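Local coordinates for protein glycoside Hydrolase Family 43_12 (PDB 7JVH) that probably hydrolyses glycosidic bonds in plant cell-wall polysaccharides, such as the arabinose side chains of xylan, as a family 43, subfamily 12 glycoside hydrolase, at residues A125-K130 with Y136-E141; G147-V152 with I172-F177; F376-N381 with D394-A399; Y451-A456 with K480-V485; G509-P514 with Y530-E535. All blocks are in the same frame, centred on the assembly; numbering follows the deposited sequence.

Interaction 1: residues A125-K130 with Y136-E141; sequences AIHYNK and YMITTE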
# COMPACT_ATOMS: atom_id res chain seq x y z
N ALA A 125 9.25 -1.35 8.56
CA ALA A 125 9.42 -2.36 9.61
C ALA A 125 9.04 -1.78 10.97
O ALA A 125 9.71 -0.88 11.48
CB ALA A 125 10.85 -2.88 9.61
N ILE A 126 7.94 -2.27 11.55
CA ILE A 126 7.49 -1.87 12.88
C ILE A 126 8.01 -2.87 13.93
O ILE A 126 8.23 -4.02 13.62
CB ILE A 126 5.94 -1.71 12.94
CG1 ILE A 126 5.52 -0.97 14.22
CG2 ILE A 126 5.22 -3.05 12.84
CD1 ILE A 126 4.02 -0.76 14.35
N HIS A 127 8.24 -2.39 15.15
CA HIS A 127 8.85 -3.19 16.21
C HIS A 127 8.39 -2.69 17.55
O HIS A 127 8.11 -1.51 17.71
CB HIS A 127 10.37 -3.07 16.17
CG HIS A 127 10.98 -3.57 14.91
ND1 HIS A 127 11.35 -4.89 14.76
CD2 HIS A 127 11.34 -2.95 13.75
CE1 HIS A 127 11.87 -5.07 13.55
NE2 HIS A 127 11.89 -3.90 12.93
N TYR A 128 8.34 -3.59 18.53
CA TYR A 128 8.14 -3.23 19.92
C TYR A 128 9.34 -3.70 20.74
O TYR A 128 9.65 -4.88 20.76
CB TYR A 128 6.85 -3.81 20.50
CG TYR A 128 6.75 -3.59 21.99
CD1 TYR A 128 6.38 -2.34 22.49
CD2 TYR A 128 7.04 -4.60 22.89
CE1 TYR A 128 6.30 -2.13 23.86
CE2 TYR A 128 6.96 -4.39 24.26
CZ TYR A 128 6.60 -3.15 24.73
OH TYR A 128 6.51 -2.94 26.08
N ASN A 129 10.00 -2.74 21.39
CA ASN A 129 11.10 -3.01 22.29
C ASN A 129 10.56 -3.13 23.71
O ASN A 129 10.19 -2.13 24.34
CB ASN A 129 12.14 -1.89 22.18
CG ASN A 129 13.36 -2.15 23.03
OD1 ASN A 129 13.45 -3.15 23.74
ND2 ASN A 129 14.31 -1.24 22.96
N LYS A 130 10.51 -4.38 24.19
CA LYS A 130 9.98 -4.68 25.52
C LYS A 130 10.91 -4.22 26.64
O LYS A 130 10.48 -4.05 27.78
CB LYS A 130 9.68 -6.18 25.65
CG LYS A 130 10.91 -7.05 25.73
CD LYS A 130 10.54 -8.52 25.66
CE LYS A 130 11.78 -9.39 25.58
NZ LYS A 130 11.62 -10.76 26.15
N TYR A 136 8.77 1.46 17.43
CA TYR A 136 9.68 1.93 16.40
C TYR A 136 9.07 1.64 15.03
O TYR A 136 8.68 0.51 14.74
CB TYR A 136 11.02 1.19 16.50
CG TYR A 136 11.85 1.56 17.71
CD1 TYR A 136 11.71 0.89 18.92
CD2 TYR A 136 12.80 2.57 17.63
CE1 TYR A 136 12.48 1.23 20.02
CE2 TYR A 136 13.59 2.92 18.72
CZ TYR A 136 13.42 2.25 19.92
OH TYR A 136 14.18 2.57 21.01
N MSE A 137 8.97 2.68 14.19
CA MSE A 137 8.64 2.50 12.78
C MSE A 137 9.83 2.99 11.96
O MSE A 137 10.10 4.19 11.92
CB MSE A 137 7.36 3.27 12.44
CG MSE A 137 6.65 2.78 11.20
SE MSE A 137 7.65 3.20 9.57
CE MSE A 137 8.27 1.46 9.07
N ILE A 138 10.53 2.05 11.31
CA ILE A 138 11.73 2.37 10.55
C ILE A 138 11.55 2.03 9.06
O ILE A 138 11.10 0.95 8.70
CB ILE A 138 12.96 1.64 11.14
CG1 ILE A 138 14.25 2.16 10.52
CG2 ILE A 138 12.87 0.13 10.95
CD1 ILE A 138 15.51 1.59 11.16
N THR A 139 11.96 2.97 8.20
CA THR A 139 11.76 2.87 6.75
C THR A 139 12.75 3.74 5.96
O THR A 139 13.58 4.44 6.55
CB THR A 139 10.32 3.29 6.40
OG1 THR A 139 10.06 3.02 5.03
CG2 THR A 139 10.08 4.75 6.70
N THR A 140 12.65 3.67 4.63
CA THR A 140 13.38 4.56 3.72
C THR A 140 12.38 5.52 3.08
O THR A 140 11.36 5.10 2.50
CB THR A 140 14.09 3.78 2.61
OG1 THR A 140 14.80 2.67 3.17
CG2 THR A 140 15.10 4.65 1.90
N GLU A 141 12.66 6.82 3.21
CA GLU A 141 11.79 7.88 2.71
C GLU A 141 12.52 8.62 1.58
O GLU A 141 13.27 9.54 1.84
CB GLU A 141 11.41 8.83 3.86
CG GLU A 141 10.70 10.12 3.43
CD GLU A 141 10.01 10.83 4.57
OE1 GLU A 141 8.85 10.52 4.83
OE2 GLU A 141 10.62 11.70 5.20

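Interaction 2: residues G147-V152 with I172-F177; sequences GGNMVV and IDPSLF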
# COMPACT_ATOMS: atom_id res chain seq x y z
N GLY A 147 14.78 12.04 2.68
CA GLY A 147 15.52 11.57 1.53
C GLY A 147 16.46 10.45 1.91
O GLY A 147 17.61 10.49 1.56
N GLY A 148 15.93 9.45 2.61
CA GLY A 148 16.68 8.26 3.00
C GLY A 148 16.15 7.59 4.25
O GLY A 148 15.03 7.83 4.69
N ASN A 149 16.97 6.68 4.78
CA ASN A 149 16.64 5.83 5.91
C ASN A 149 16.38 6.63 7.18
O ASN A 149 17.14 7.54 7.52
CB ASN A 149 17.78 4.83 6.09
CG ASN A 149 17.74 3.73 5.06
OD1 ASN A 149 16.67 3.15 4.81
ND2 ASN A 149 18.90 3.41 4.48
N MSE A 150 15.28 6.28 7.88
CA MSE A 150 14.81 7.07 9.00
C MSE A 150 13.92 6.21 9.90
O MSE A 150 13.34 5.24 9.44
CB MSE A 150 14.03 8.29 8.50
CG MSE A 150 12.75 7.96 7.75
SE MSE A 150 11.22 7.86 8.99
CE MSE A 150 9.84 9.06 8.27
N VAL A 151 13.81 6.62 11.17
CA VAL A 151 12.98 5.93 12.14
C VAL A 151 12.14 6.94 12.94
O VAL A 151 12.60 8.04 13.23
CB VAL A 151 13.83 5.03 13.08
CG1 VAL A 151 14.80 5.84 13.91
CG2 VAL A 151 12.95 4.18 13.98
N VAL A 152 10.91 6.54 13.27
CA VAL A 152 10.03 7.29 14.17
C VAL A 152 9.61 6.40 15.35
O VAL A 152 9.58 5.18 15.23
CB VAL A 152 8.78 7.85 13.45
CG1 VAL A 152 9.17 8.76 12.29
CG2 VAL A 152 7.91 6.73 12.93
N ILE A 172 17.98 0.04 1.26
CA ILE A 172 16.57 0.02 1.70
C ILE A 172 16.28 -1.11 2.67
O ILE A 172 17.16 -1.92 3.00
CB ILE A 172 15.64 -0.11 0.48
CG1 ILE A 172 15.86 -1.46 -0.23
CG2 ILE A 172 15.87 1.06 -0.48
CD1 ILE A 172 15.00 -1.64 -1.45
N ASP A 173 15.03 -1.16 3.13
CA ASP A 173 14.48 -2.22 3.98
C ASP A 173 15.20 -2.29 5.32
O ASP A 173 15.63 -3.37 5.74
CB ASP A 173 14.48 -3.55 3.25
CG ASP A 173 13.62 -3.52 2.00
OD1 ASP A 173 13.05 -2.45 1.69
OD2 ASP A 173 13.52 -4.58 1.32
N PRO A 174 15.32 -1.16 6.05
CA PRO A 174 15.85 -1.19 7.41
C PRO A 174 14.95 -1.98 8.36
O PRO A 174 13.74 -2.06 8.16
CB PRO A 174 15.83 0.29 7.80
CG PRO A 174 14.79 0.91 6.92
CD PRO A 174 14.89 0.18 5.62
N SER A 175 15.54 -2.55 9.41
CA SER A 175 14.81 -3.33 10.41
C SER A 175 15.68 -3.49 11.64
O SER A 175 16.82 -3.91 11.56
CB SER A 175 14.41 -4.68 9.81
OG SER A 175 13.64 -5.46 10.68
N LEU A 176 15.12 -3.13 12.80
CA LEU A 176 15.81 -3.19 14.08
C LEU A 176 15.54 -4.51 14.79
O LEU A 176 14.51 -5.16 14.55
CB LEU A 176 15.36 -2.05 14.97
CG LEU A 176 15.54 -0.64 14.43
CD1 LEU A 176 14.62 0.33 15.16
CD2 LEU A 176 16.99 -0.21 14.52
N PHE A 177 16.48 -4.91 15.65
CA PHE A 177 16.35 -6.07 16.52
C PHE A 177 16.99 -5.76 17.86
O PHE A 177 18.11 -5.22 17.91
CB PHE A 177 17.01 -7.30 15.89
CG PHE A 177 17.27 -8.41 16.87
CD1 PHE A 177 16.27 -9.29 17.23
CD2 PHE A 177 18.54 -8.55 17.45
CE1 PHE A 177 16.52 -10.30 18.15
CE2 PHE A 177 18.79 -9.56 18.36
CZ PHE A 177 17.78 -10.44 18.71

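Interaction 3: residues F376-N381 with D394-A399; sequences FFPNGN and DYRWVA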
# COMPACT_ATOMS: atom_id res chain seq x y z
N PHE A 376 -14.47 -2.81 12.00
CA PHE A 376 -13.39 -3.66 11.46
C PHE A 376 -13.23 -3.43 9.97
O PHE A 376 -14.20 -3.16 9.28
CB PHE A 376 -13.69 -5.13 11.72
CG PHE A 376 -13.43 -5.52 13.14
CD1 PHE A 376 -12.15 -5.55 13.63
CD2 PHE A 376 -14.47 -5.81 14.00
CE1 PHE A 376 -11.91 -5.88 14.95
CE2 PHE A 376 -14.23 -6.13 15.32
CZ PHE A 376 -12.95 -6.17 15.79
N PHE A 377 -11.99 -3.58 9.52
CA PHE A 377 -11.61 -3.42 8.13
C PHE A 377 -12.32 -4.49 7.31
O PHE A 377 -12.40 -5.64 7.74
CB PHE A 377 -10.09 -3.54 8.03
CG PHE A 377 -9.50 -2.96 6.78
CD1 PHE A 377 -9.53 -1.59 6.57
CD2 PHE A 377 -8.88 -3.76 5.84
CE1 PHE A 377 -8.96 -1.04 5.42
CE2 PHE A 377 -8.34 -3.22 4.68
CZ PHE A 377 -8.36 -1.86 4.48
N PRO A 378 -12.84 -4.16 6.10
CA PRO A 378 -13.59 -5.14 5.30
C PRO A 378 -12.70 -6.16 4.63
O PRO A 378 -11.50 -6.05 4.68
CB PRO A 378 -14.26 -4.26 4.24
CG PRO A 378 -13.32 -3.11 4.07
CD PRO A 378 -12.74 -2.85 5.44
N ASN A 379 -13.33 -7.20 4.05
CA ASN A 379 -12.69 -8.15 3.15
C ASN A 379 -13.76 -8.81 2.29
O ASN A 379 -14.95 -8.44 2.38
CB ASN A 379 -11.84 -9.18 3.90
CG ASN A 379 -10.59 -9.58 3.13
OD1 ASN A 379 -10.68 -10.20 2.07
ND2 ASN A 379 -9.43 -9.19 3.64
N GLY A 380 -13.37 -9.75 1.44
CA GLY A 380 -14.29 -10.33 0.47
C GLY A 380 -14.89 -9.26 -0.44
O GLY A 380 -14.22 -8.29 -0.78
N ASN A 381 -16.14 -9.47 -0.83
CA ASN A 381 -16.93 -8.51 -1.60
C ASN A 381 -17.85 -7.77 -0.64
O ASN A 381 -18.50 -8.37 0.20
CB ASN A 381 -17.72 -9.20 -2.70
CG ASN A 381 -16.85 -9.62 -3.85
OD1 ASN A 381 -15.80 -9.03 -4.08
ND2 ASN A 381 -17.27 -10.62 -4.60
N ASP A 394 -12.50 8.88 7.41
CA ASP A 394 -12.03 7.51 7.53
C ASP A 394 -10.60 7.42 7.03
O ASP A 394 -10.28 7.99 5.99
CB ASP A 394 -12.97 6.58 6.74
CG ASP A 394 -12.71 5.12 7.01
OD1 ASP A 394 -11.71 4.58 6.49
OD2 ASP A 394 -13.56 4.51 7.72
N TYR A 395 -9.75 6.67 7.75
CA TYR A 395 -8.31 6.55 7.47
C TYR A 395 -7.93 5.83 6.18
O TYR A 395 -6.73 5.66 5.91
CB TYR A 395 -7.59 5.83 8.61
CG TYR A 395 -7.64 6.48 9.97
CD1 TYR A 395 -7.16 7.77 10.16
CD2 TYR A 395 -8.12 5.79 11.08
CE1 TYR A 395 -7.18 8.36 11.43
CE2 TYR A 395 -8.15 6.37 12.33
CZ TYR A 395 -7.68 7.65 12.50
OH TYR A 395 -7.72 8.22 13.74
N ARG A 396 -8.92 5.37 5.41
CA ARG A 396 -8.70 4.75 4.10
C ARG A 396 -8.50 5.75 2.98
O ARG A 396 -8.02 5.40 1.91
CB ARG A 396 -9.88 3.87 3.70
CG ARG A 396 -9.79 2.44 4.19
CD ARG A 396 -11.12 1.74 3.96
NE ARG A 396 -12.19 2.33 4.77
CZ ARG A 396 -13.35 1.75 5.02
NH1 ARG A 396 -13.64 0.59 4.47
NH2 ARG A 396 -14.24 2.38 5.76
N TRP A 397 -8.92 7.00 3.24
CA TRP A 397 -8.86 8.07 2.26
C TRP A 397 -7.49 8.74 2.28
O TRP A 397 -7.03 9.19 3.31
CB TRP A 397 -9.95 9.08 2.55
CG TRP A 397 -11.29 8.49 2.29
CD1 TRP A 397 -12.16 8.00 3.22
CD2 TRP A 397 -11.90 8.27 1.01
NE1 TRP A 397 -13.27 7.50 2.60
CE2 TRP A 397 -13.14 7.66 1.24
CE3 TRP A 397 -11.50 8.53 -0.30
CZ2 TRP A 397 -14.00 7.31 0.21
CZ3 TRP A 397 -12.36 8.18 -1.34
CH2 TRP A 397 -13.60 7.58 -1.07
N VAL A 398 -6.85 8.77 1.11
CA VAL A 398 -5.53 9.35 0.92
C VAL A 398 -5.56 10.43 -0.16
O VAL A 398 -6.46 10.44 -1.02
CB VAL A 398 -4.49 8.28 0.53
CG1 VAL A 398 -4.29 7.29 1.67
CG2 VAL A 398 -4.89 7.56 -0.76
N ALA A 399 -4.58 11.33 -0.11
CA ALA A 399 -4.33 12.32 -1.14
C ALA A 399 -2.97 12.00 -1.75
O ALA A 399 -2.16 11.31 -1.14
CB ALA A 399 -4.33 13.71 -0.54

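Interaction 4: residues Y451-A456 with K480-V485; sequences YNTKAA and KEQVLV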
# COMPACT_ATOMS: atom_id res chain seq x y z
N TYR A 451 -22.38 20.81 -7.70
CA TYR A 451 -21.35 21.48 -8.47
C TYR A 451 -21.60 22.96 -8.39
O TYR A 451 -22.52 23.47 -9.03
CB TYR A 451 -21.39 20.98 -9.92
CG TYR A 451 -20.52 21.76 -10.86
CD1 TYR A 451 -19.18 21.44 -11.02
CD2 TYR A 451 -21.03 22.84 -11.57
CE1 TYR A 451 -18.36 22.17 -11.88
CE2 TYR A 451 -20.22 23.58 -12.42
CZ TYR A 451 -18.88 23.24 -12.57
OH TYR A 451 -18.12 23.98 -13.42
N ASN A 452 -20.84 23.64 -7.53
CA ASN A 452 -20.75 25.12 -7.53
C ASN A 452 -20.64 25.79 -8.92
O ASN A 452 -19.57 25.83 -9.52
CB ASN A 452 -19.57 25.55 -6.67
CG ASN A 452 -19.57 27.03 -6.41
OD1 ASN A 452 -19.98 27.81 -7.26
ND2 ASN A 452 -19.13 27.43 -5.23
N THR A 453 -21.77 26.34 -9.39
CA THR A 453 -21.85 27.01 -10.71
C THR A 453 -21.15 28.35 -10.73
O THR A 453 -20.80 28.85 -11.78
CB THR A 453 -23.32 27.21 -11.16
OG1 THR A 453 -23.99 27.98 -10.16
CG2 THR A 453 -23.98 25.86 -11.35
N LYS A 454 -20.95 28.94 -9.54
CA LYS A 454 -20.27 30.23 -9.40
C LYS A 454 -18.76 30.09 -9.62
O LYS A 454 -18.19 30.88 -10.36
CB LYS A 454 -20.57 30.88 -8.04
CG LYS A 454 -19.90 32.24 -7.87
CD LYS A 454 -20.40 32.99 -6.65
CE LYS A 454 -19.61 34.29 -6.45
NZ LYS A 454 -19.51 34.75 -5.03
N ALA A 455 -18.13 29.10 -8.99
CA ALA A 455 -16.71 28.84 -9.16
C ALA A 455 -16.36 28.37 -10.58
O ALA A 455 -15.24 28.57 -11.03
CB ALA A 455 -16.21 27.84 -8.13
N ALA A 456 -17.32 27.76 -11.27
CA ALA A 456 -17.19 27.32 -12.66
C ALA A 456 -16.04 26.36 -12.97
O ALA A 456 -15.77 26.04 -14.14
CB ALA A 456 -17.14 28.52 -13.59
N LYS A 480 -23.02 29.66 -19.86
CA LYS A 480 -23.76 29.51 -18.61
C LYS A 480 -24.43 28.14 -18.68
O LYS A 480 -25.64 27.99 -18.47
CB LYS A 480 -24.79 30.65 -18.40
CG LYS A 480 -25.50 30.60 -17.03
CD LYS A 480 -24.54 30.46 -15.85
CE LYS A 480 -25.28 30.33 -14.54
NZ LYS A 480 -25.83 28.97 -14.37
N GLU A 481 -23.60 27.15 -18.99
CA GLU A 481 -24.00 25.77 -19.15
C GLU A 481 -22.88 24.84 -18.69
O GLU A 481 -21.70 25.10 -18.90
CB GLU A 481 -24.35 25.49 -20.61
CG GLU A 481 -25.80 25.82 -20.96
CD GLU A 481 -26.29 25.06 -22.18
OE1 GLU A 481 -25.85 23.88 -22.34
OE2 GLU A 481 -27.10 25.65 -22.96
N GLN A 482 -23.28 23.72 -18.08
CA GLN A 482 -22.37 22.67 -17.68
C GLN A 482 -22.26 21.58 -18.73
O GLN A 482 -23.21 21.32 -19.46
CB GLN A 482 -22.73 22.11 -16.31
CG GLN A 482 -22.35 23.02 -15.15
CD GLN A 482 -23.14 24.30 -15.15
OE1 GLN A 482 -24.34 24.25 -15.32
NE2 GLN A 482 -22.49 25.43 -14.96
N VAL A 483 -21.09 20.94 -18.79
CA VAL A 483 -20.77 19.87 -19.72
C VAL A 483 -20.08 18.76 -18.93
O VAL A 483 -19.54 19.01 -17.86
CB VAL A 483 -19.85 20.36 -20.84
CG1 VAL A 483 -20.55 21.42 -21.65
CG2 VAL A 483 -18.54 20.89 -20.26
N LEU A 484 -20.10 17.55 -19.47
CA LEU A 484 -19.33 16.46 -18.91
C LEU A 484 -18.23 16.09 -19.88
O LEU A 484 -18.47 15.92 -21.07
CB LEU A 484 -20.21 15.23 -18.60
CG LEU A 484 -20.99 15.18 -17.31
CD1 LEU A 484 -21.82 13.90 -17.30
CD2 LEU A 484 -20.08 15.26 -16.09
N VAL A 485 -17.01 15.96 -19.34
CA VAL A 485 -15.83 15.66 -20.11
C VAL A 485 -15.14 14.41 -19.53
O VAL A 485 -14.90 14.32 -18.33
CB VAL A 485 -14.87 16.87 -20.14
CG1 VAL A 485 -13.60 16.56 -20.94
CG2 VAL A 485 -15.58 18.09 -20.71

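Interaction 5: residues G509-P514 with Y530-E535; sequences GKLKTP and YTLNGE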
# COMPACT_ATOMS: atom_id res chain seq x y z
N GLY A 509 -26.99 20.67 -19.92
CA GLY A 509 -27.72 21.88 -19.64
C GLY A 509 -27.18 22.59 -18.41
O GLY A 509 -26.00 22.42 -18.00
N LYS A 510 -28.07 23.34 -17.78
CA LYS A 510 -27.78 24.15 -16.60
C LYS A 510 -28.02 23.37 -15.32
O LYS A 510 -29.14 23.29 -14.83
CB LYS A 510 -28.68 25.38 -16.60
CG LYS A 510 -28.47 26.30 -17.77
CD LYS A 510 -28.90 27.72 -17.40
CE LYS A 510 -28.79 28.67 -18.57
NZ LYS A 510 -28.57 30.08 -18.12
N LEU A 511 -26.95 22.78 -14.79
CA LEU A 511 -27.03 21.94 -13.60
C LEU A 511 -27.68 22.67 -12.42
O LEU A 511 -27.06 23.53 -11.80
CB LEU A 511 -25.65 21.40 -13.24
CG LEU A 511 -25.63 20.09 -12.47
CD1 LEU A 511 -26.22 18.96 -13.29
CD2 LEU A 511 -24.19 19.77 -12.07
N LYS A 512 -28.96 22.38 -12.16
CA LYS A 512 -29.72 22.94 -11.04
C LYS A 512 -30.03 21.89 -9.97
O LYS A 512 -30.82 22.16 -9.06
CB LYS A 512 -31.04 23.56 -11.54
CG LYS A 512 -30.88 24.64 -12.59
CD LYS A 512 -32.20 25.31 -12.90
CE LYS A 512 -31.96 26.42 -13.91
NZ LYS A 512 -33.25 26.96 -14.45
N THR A 513 -29.41 20.71 -10.07
CA THR A 513 -29.55 19.65 -9.06
C THR A 513 -28.22 18.94 -8.89
O THR A 513 -27.33 19.07 -9.73
CB THR A 513 -30.58 18.57 -9.47
OG1 THR A 513 -29.95 17.59 -10.30
CG2 THR A 513 -31.77 19.17 -10.23
N PRO A 514 -28.03 18.13 -7.81
CA PRO A 514 -26.84 17.29 -7.68
C PRO A 514 -26.75 16.33 -8.86
O PRO A 514 -27.78 16.03 -9.50
CB PRO A 514 -27.10 16.53 -6.36
CG PRO A 514 -28.07 17.36 -5.61
CD PRO A 514 -28.94 18.00 -6.66
N TYR A 530 -22.89 8.73 -16.08
CA TYR A 530 -23.45 9.80 -15.26
C TYR A 530 -24.94 9.57 -15.13
O TYR A 530 -25.56 8.98 -16.02
CB TYR A 530 -23.16 11.17 -15.87
CG TYR A 530 -23.81 11.44 -17.21
CD1 TYR A 530 -23.37 10.81 -18.36
CD2 TYR A 530 -24.86 12.36 -17.32
CE1 TYR A 530 -23.96 11.07 -19.59
CE2 TYR A 530 -25.45 12.65 -18.55
CZ TYR A 530 -25.00 12.00 -19.67
OH TYR A 530 -25.58 12.25 -20.88
N THR A 531 -25.51 10.01 -14.00
CA THR A 531 -26.92 9.81 -13.70
C THR A 531 -27.49 11.14 -13.25
O THR A 531 -27.13 11.65 -12.17
CB THR A 531 -27.13 8.75 -12.60
OG1 THR A 531 -26.51 7.52 -12.99
CG2 THR A 531 -28.65 8.56 -12.34
N LEU A 532 -28.32 11.74 -14.11
CA LEU A 532 -28.91 13.03 -13.85
C LEU A 532 -30.40 12.77 -13.61
O LEU A 532 -30.76 11.68 -13.18
CB LEU A 532 -28.62 14.03 -15.01
CG LEU A 532 -28.36 15.48 -14.59
CD1 LEU A 532 -27.97 15.57 -13.12
CD2 LEU A 532 -27.32 16.15 -15.48
N ASN A 533 -31.25 13.77 -13.86
CA ASN A 533 -32.68 13.75 -13.52
C ASN A 533 -33.36 12.40 -13.79
O ASN A 533 -34.19 12.24 -14.69
CB ASN A 533 -33.41 14.91 -14.22
CG ASN A 533 -32.83 15.23 -15.58
OD1 ASN A 533 -32.70 14.35 -16.43
ND2 ASN A 533 -32.46 16.50 -15.80
N GLY A 534 -33.00 11.42 -12.95
CA GLY A 534 -33.55 10.07 -12.96
C GLY A 534 -32.61 9.03 -13.56
O GLY A 534 -32.22 8.05 -12.91
N GLU A 535 -32.25 9.27 -14.83
CA GLU A 535 -31.74 8.25 -15.75
C GLU A 535 -30.21 8.18 -15.83
O GLU A 535 -29.51 9.20 -15.71
CB GLU A 535 -32.33 8.55 -17.13
CG GLU A 535 -32.10 7.52 -18.22
CD GLU A 535 -32.44 8.07 -19.61
OE1 GLU A 535 -33.06 9.16 -19.76
OE2 GLU A 535 -32.06 7.39 -20.58

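Interaction 1: residues A125-K130 with Y136-E141
With CG anti to the carbonyl carbon (chi1 -71°), Tyr-136 swings its ring beside Asn-129, whose CB meets CE1 of the ring at 3.8 Å, at the edge and near the ring plane. The two residues belong to an antiparallel beta hairpin, strands 120-129 and 134-142, which opens one four-stranded blade of the five-bladed propeller known from family 43. Both polar ends turn back into the hairpin loop: Asn-129 OD1 accepts from Tyr-131 N, and Tyr-136 OH bonds to Asn-132 ND2. Two hydrogen-bonded pairs zip the strands. In the first, Ala-125 N gives to Ile-138 O at 3.0 Å, and Ile-138 N returns to Ala-125 O almost straight, at 176°. In the second, His-127 N reaches Tyr-136 O at 3.0 Å and Tyr-136 N answers with His-127 O. Between them lies the non-hydrogen-bonded pair Ile-126 and Met-137. There the CA of Ile-126 makes a CH...O contact with Tyr-136 O at 3.2 Å, a second partner for that carbonyl. Met-137, present as selenomethionine, bends at chi2 and chi3 and curls its CE back against the backbone of Ala-125. Ala-125, His-127, Tyr-136 and Ile-138 share the sheet face that packs against strand 175-178 of the next blade. On this face Ile-138 CG2 sits 3.4 Å from Ala-125 O and 3.9 Å from Ala-125 CB.

Interaction 2: residues G147-V152 with I172-F177
The flat amide of Asn-149 and the ring of Pro-174 cross obliquely, with the amide oxygen OD1 astride the CG-CD bond of the proline, 3.6 Å from each of those two carbons. This is packing between blades of the beta-propeller: strand 148-154 is third in its blade, and segment 172-177 leads into strand 175-178, the first of the next. Asn-149 has CG anti to its own carbonyl carbon (chi1 -76°), which sends the amide across to the neighbouring blade. Hydrogen bonds at both ends hold it against rotation. OD1 accepts from Thr-140 OG1, on the adjacent strand, while ND2 donates to the carbonyl oxygens of Phe-169 and Gly-171 in the connecting loop. A buried polar group is thus satisfied at oxygen and nitrogen alike, and still presents OD1 to the carbons of Pro-174. The backbones stay well apart, the nearest CA atoms being those of Asn-149 and Ile-172 at 7.2 Å, and no hydrogen bond joins the two segments. Just before Asn-149, Gly-147 and Gly-148 both face Glu-141 in a G1 beta bulge. A glycerol, probably from the crystallisation liquor, lies close to the side chain of Ile-172. Further along the strands the contact turns purely apolar and looser, with Val-151 CG2 and Leu-176 CD1 4.4 Å apart.

Interaction 3: residues F376-N381 with D394-A399
Arg-396, the third residue of a type I beta turn from Asp-394 to Trp-397, reaches out of that turn to Phe-377 and Pro-378 in the loop that follows the propeller. Its CG and CD both lie 3.8 Å from Phe-377 CE1, with CG at the ring edge near its plane. Beyond them NH1 comes 3.7 Å from Pro-378 CD; ring and guanidinium planes stand 48° apart. Pro-378 CD lies over one face of the Phe-377 ring, toward its rim. Arg-396 grips the Asp-394 carboxylate side-on: NE meets OD1 at 2.9 Å and NH2 meets OD2 at 3.0 Å, both from above the carboxylate plane. OD1 also accepts Arg-396 N through its anti lone pair, an Asx turn, and Tyr-384 adds a cation-pi contact. An alanine here would remove the whole arm, which would probably strand the Asp-394 carboxylate without its counter-charge and uncover the edge of Phe-377. In the protein as it stands, the guanidinium charge is probably balanced largely by Asp-394, and what crosses to the 376-381 loop is van der Waals packing.

Interaction 4: residues Y451-A456 with K480-V485
Tyr-451 reaches Gln-482 first: its CG stands anti to the backbone N (chi1 170°), which carries the ring across until CE2 is 3.5 Å from Gln-482 CG and CD2 3.8 Å from the same carbon. The ring and the glutamine amide are inclined at 49°. At the far end of the ring the Tyr-451 hydroxyl is held by Gln-457 O and Thr-477 OG1. Next, Asn-452 turns inward on its own loop, where OD1 takes Ala-455 N at 2.8 Å from well above the carbonyl plane and Lys-454 N more weakly, an Asx motif that curls the chain. That curl lies where the C-terminal beta-sandwich passes from one sheet to the other: strand 442-451 belongs to the eight-stranded sheet, strand 458-464 to the six-stranded one that also contains strand 482-489. Thr-453 then crosses Gln-482 at about a right angle, placing CG2 3.9 Å from NE2. Bent at chi2, the glutamine folds its amide in beside both residues; OE1 accepts Leu-511 N, and NE2 has a weak bond to Thr-477 OG1. A leucine in its place could not accept that N-H, and Leu-511 N would probably be left without its side-chain partner, with Thr-453 facing a differently shaped group. At the outer margin the curled chain of exposed Lys-480 brings NZ to 4.4 Å from Thr-453 CB.

Interaction 5: residues G509-P514 with Y530-E535
Leu-511 and Leu-532 make the close part of this contact, their branched ends crossing at a slant. CD1 of Leu-511 lies 3.7 Å from Leu-532 CD2 and 3.8 Å from Leu-532 CD1, so one methyl nests against both branches of the other leucine. Having CG anti to the backbone N (chi1 -154°) is what turns Leu-511 toward its partner, while Ile-508 and Ile-515 touch Leu-532 from around the pair. The outer side is thinner and lies at the surface. Here Leu-532 CD1 faces oxygens of the exposed Thr-513 and Pro-514: Pro-514 O at 3.7 Å and Thr-513 OG1 at 4.0 Å. Those two oxygens are already engaged with each other, since OG1 donates to Pro-514 O at 2.8 Å. No hydrogen bond spans the segments. Leu-532 starts the turn between strands 525-531 and 536-544, closed by its N bonding to Glu-535 O at 3.2 Å. A hairpin tip thus packs on a sheet-to-sheet crossover, from strand 501-507 to strand 515-522, at the end of a concanavalin A-like beta-sandwich.

How the interactions relate
Along the chain the five contacts follow in series; none nests in or crosses another. Interaction 1 closes the short turn of a propeller hairpin, and interaction 2, about 7 Å away between centres, closes the longer path from that blade to the next. The two touch directly, through Met-137 N to Val-152 O within the sheet. Interaction 3, about 23 Å from interaction 1 between centres, draws together loops on either side of strand 383-386, where propeller and C-terminal sandwich meet. Interactions 4 and 5 lie at the far end of the sandwich, their centres about 12 Å apart; Gln-482 N bonds Gly-509 O, so segment 480-485 joins the two contacts.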